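LEOA (Escherichia coli, PDB 4AUR) is a bacterial dynamin that probably binds and hydrolyses GTP through a P-loop GTPase domain joined to a long dynamin-like helical domain. Local coordinates at residues M126-D129 against L130-R133. Numbering follows the deposited sequence.
Sequences MYED and LTRR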
HETATM    1  N   MSE A 126       8.141 -30.430 -40.265  1.00 42.56           N
HETATM    2  CA  MSE A 126       7.305 -29.765 -39.292  1.00 42.68           C
HETATM    3  C   MSE A 126       7.676 -30.223 -37.907  1.00 46.57           C
HETATM    4  O   MSE A 126       7.376 -29.549 -36.914  1.00 47.95           O
HETATM    5  CB  MSE A 126       5.860 -30.078 -39.628  1.00 42.89           C
HETATM    6  CG  MSE A 126       5.490 -29.544 -41.012  1.00 42.67           C
HETATM    7 SE   MSE A 126       3.554 -29.254 -41.094  0.62 43.44          SE
HETATM    8  CE  MSE A 126       2.984 -30.963 -40.310  1.00 41.70           C
ATOM      9  N   TYR A 127       8.354 -31.364 -37.821  1.00 47.23           N
ATOM     10  CA  TYR A 127       8.745 -31.923 -36.537  1.00 49.93           C
ATOM     11  C   TYR A 127      10.244 -31.814 -36.268  1.00 43.77           C
ATOM     12  O   TYR A 127      10.755 -32.503 -35.413  1.00 41.83           O
ATOM     13  CB  TYR A 127       8.266 -33.391 -36.447  1.00 56.76           C
ATOM     14  CG  TYR A 127       6.749 -33.582 -36.614  1.00 65.73           C
ATOM     15  CD1 TYR A 127       5.840 -32.601 -36.177  1.00 69.79           C
ATOM     16  CD2 TYR A 127       6.229 -34.738 -37.211  1.00 73.87           C
ATOM     17  CE1 TYR A 127       4.471 -32.765 -36.325  1.00 77.28           C
ATOM     18  CE2 TYR A 127       4.857 -34.913 -37.363  1.00 78.81           C
ATOM     19  CZ  TYR A 127       3.981 -33.917 -36.917  1.00 82.41           C
ATOM     20  OH  TYR A 127       2.618 -34.060 -37.053  1.00 83.38           O
ATOM     21  N   GLU A 128      10.937 -30.949 -37.002  1.00 41.03           N
ATOM     22  CA  GLU A 128      12.353 -30.700 -36.785  1.00 39.38           C
ATOM     23  C   GLU A 128      12.510 -29.500 -35.850  1.00 36.32           C
ATOM     24  O   GLU A 128      12.094 -28.400 -36.172  1.00 33.30           O
ATOM     25  CB  GLU A 128      13.068 -30.390 -38.104  1.00 43.28           C
ATOM     26  CG  GLU A 128      13.187 -31.547 -39.093  1.00 47.50           C
ATOM     27  CD  GLU A 128      13.887 -31.165 -40.421  1.00 52.51           C
ATOM     28  OE1 GLU A 128      14.160 -29.955 -40.684  1.00 48.30           O
ATOM     29  OE2 GLU A 128      14.175 -32.101 -41.212  1.00 55.82           O
ATOM     30  N   ASP A 129      13.144 -29.705 -34.701  1.00 34.61           N
ATOM     31  CA  ASP A 129      13.314 -28.645 -33.734  1.00 31.76           C
ATOM     32  C   ASP A 129      13.925 -27.433 -34.385  1.00 30.78           C
ATOM     33  O   ASP A 129      13.576 -26.310 -34.043  1.00 32.52           O
ATOM     34  CB  ASP A 129      14.167 -29.105 -32.562  1.00 32.20           C
ATOM     35  CG  ASP A 129      13.498 -30.197 -31.741  1.00 33.07           C
ATOM     36  OD1 ASP A 129      12.285 -30.092 -31.443  1.00 37.06           O
ATOM     37  OD2 ASP A 129      14.192 -31.162 -31.381  1.00 33.57           O
ATOM     38  N   LEU A 130      14.802 -27.634 -35.359  1.00 29.21           N
ATOM     39  CA  LEU A 130      15.435 -26.491 -36.013  1.00 28.58           C
ATOM     40  C   LEU A 130      14.459 -25.607 -36.778  1.00 27.43           C
ATOM     41  O   LEU A 130      14.376 -24.424 -36.521  1.00 27.88           O
ATOM     42  CB  LEU A 130      16.542 -26.942 -36.928  1.00 29.71           C
ATOM     43  CG  LEU A 130      17.255 -25.868 -37.724  1.00 31.26           C
ATOM     44  CD1 LEU A 130      18.351 -25.251 -36.882  1.00 33.12           C
ATOM     45  CD2 LEU A 130      17.823 -26.505 -38.982  1.00 31.75           C
ATOM     46  N   THR A 131      13.705 -26.168 -37.702  1.00 27.67           N
ATOM     47  CA  THR A 131      12.832 -25.345 -38.534  1.00 28.03           C
ATOM     48  C   THR A 131      11.688 -24.764 -37.688  1.00 27.74           C
ATOM     49  O   THR A 131      11.160 -23.664 -37.957  1.00 25.89           O
ATOM     50  CB  THR A 131      12.266 -26.126 -39.736  1.00 28.67           C
ATOM     51  OG1 THR A 131      11.244 -26.981 -39.283  1.00 30.08           O
ATOM     52  CG2 THR A 131      13.312 -26.983 -40.389  1.00 30.34           C
ATOM     53  N   ARG A 132      11.327 -25.497 -36.647  1.00 28.00           N
ATOM     54  CA  ARG A 132      10.387 -25.003 -35.654  1.00 28.76           C
ATOM     55  C   ARG A 132      10.938 -23.774 -34.900  1.00 28.95           C
ATOM     56  O   ARG A 132      10.236 -22.762 -34.723  1.00 27.82           O
ATOM     57  CB  ARG A 132      10.044 -26.130 -34.680  1.00 30.91           C
ATOM     58  CG  ARG A 132       9.255 -27.303 -35.286  1.00 30.53           C
ATOM     59  CD  ARG A 132       9.248 -28.492 -34.332  1.00 31.72           C
ATOM     60  NE  ARG A 132       8.509 -28.162 -33.113  1.00 32.50           N
ATOM     61  CZ  ARG A 132       7.221 -28.420 -32.907  1.00 31.83           C
ATOM     62  NH1 ARG A 132       6.501 -29.058 -33.821  1.00 33.14           N
ATOM     63  NH2 ARG A 132       6.652 -28.025 -31.785  1.00 30.36           N
ATOM     64  N   ARG A 133      12.197 -23.844 -34.464  1.00 29.19           N
ATOM     65  CA  ARG A 133      12.822 -22.688 -33.804  1.00 27.87           C
ATOM     66  C   ARG A 133      12.914 -21.460 -34.731  1.00 27.47           C
ATOM     67  O   ARG A 133      12.685 -20.345 -34.307  1.00 27.06           O
ATOM     68  CB  ARG A 133      14.190 -23.068 -33.297  1.00 28.59           C
ATOM     69  CG  ARG A 133      14.864 -22.087 -32.336  1.00 30.44           C
ATOM     70  CD  ARG A 133      16.273 -22.537 -31.961  1.00 30.52           C
ATOM     71  NE  ARG A 133      16.375 -23.998 -32.067  1.00 33.31           N
ATOM     72  CZ  ARG A 133      17.416 -24.669 -32.549  1.00 34.01           C
ATOM     73  NH1 ARG A 133      18.514 -24.043 -32.948  1.00 35.34           N
ATOM     74  NH2 ARG A 133      17.359 -25.990 -32.620  1.00 36.78           N
TER
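Arg-132 folds its side chain back over the backbone of the loop that leads into helix 129-136, passing the carbonyl oxygens of Met-126 and Glu-128. The chain bends at chi3 (66°), which turns the guanidinium toward the loop. Arg-132 NH1 then donates to Met-126 O at 3.3 Å. The oxygen approaches the rim of the guanidinium, only 12° out of its plane, and NH1 lies in the carbonyl plane. The same NH1 forms a salt bridge with Asp-165, and Trp-161 gives Met-126 O a second, weak hydrogen bond. Both partners belong to helix 156-165. The ring of poorly ordered Tyr-127 turns an edge to this group, and Tyr-127 CD1 lies 4.3 Å from Arg-132 NH1.

Glu-128 is the N-cap residue. Glu-128 O accepts from Arg-132 N at 3.0 Å, with an N-H...O angle of 168°. Asp-129 O accepts the next bond, from Arg-133 N, at 2.9 Å. The Glu-128 side chain runs extended across Thr-131 at a slant, and its OE1 comes near the CG2 methyl. Thr-131 OG1 is hydrogen-bonded to Val-125 O. Asp-129 OD1 is 4.6 Å from Arg-132 NE and well off the guanidinium plane, so the two are near by charge only.

Arg-132 therefore ties the loop, the first turn of helix 129-136 and helix 156-165 together within the GTPase domain. Its charge is probably balanced mainly by Asp-165, with a smaller contribution from Asp-129.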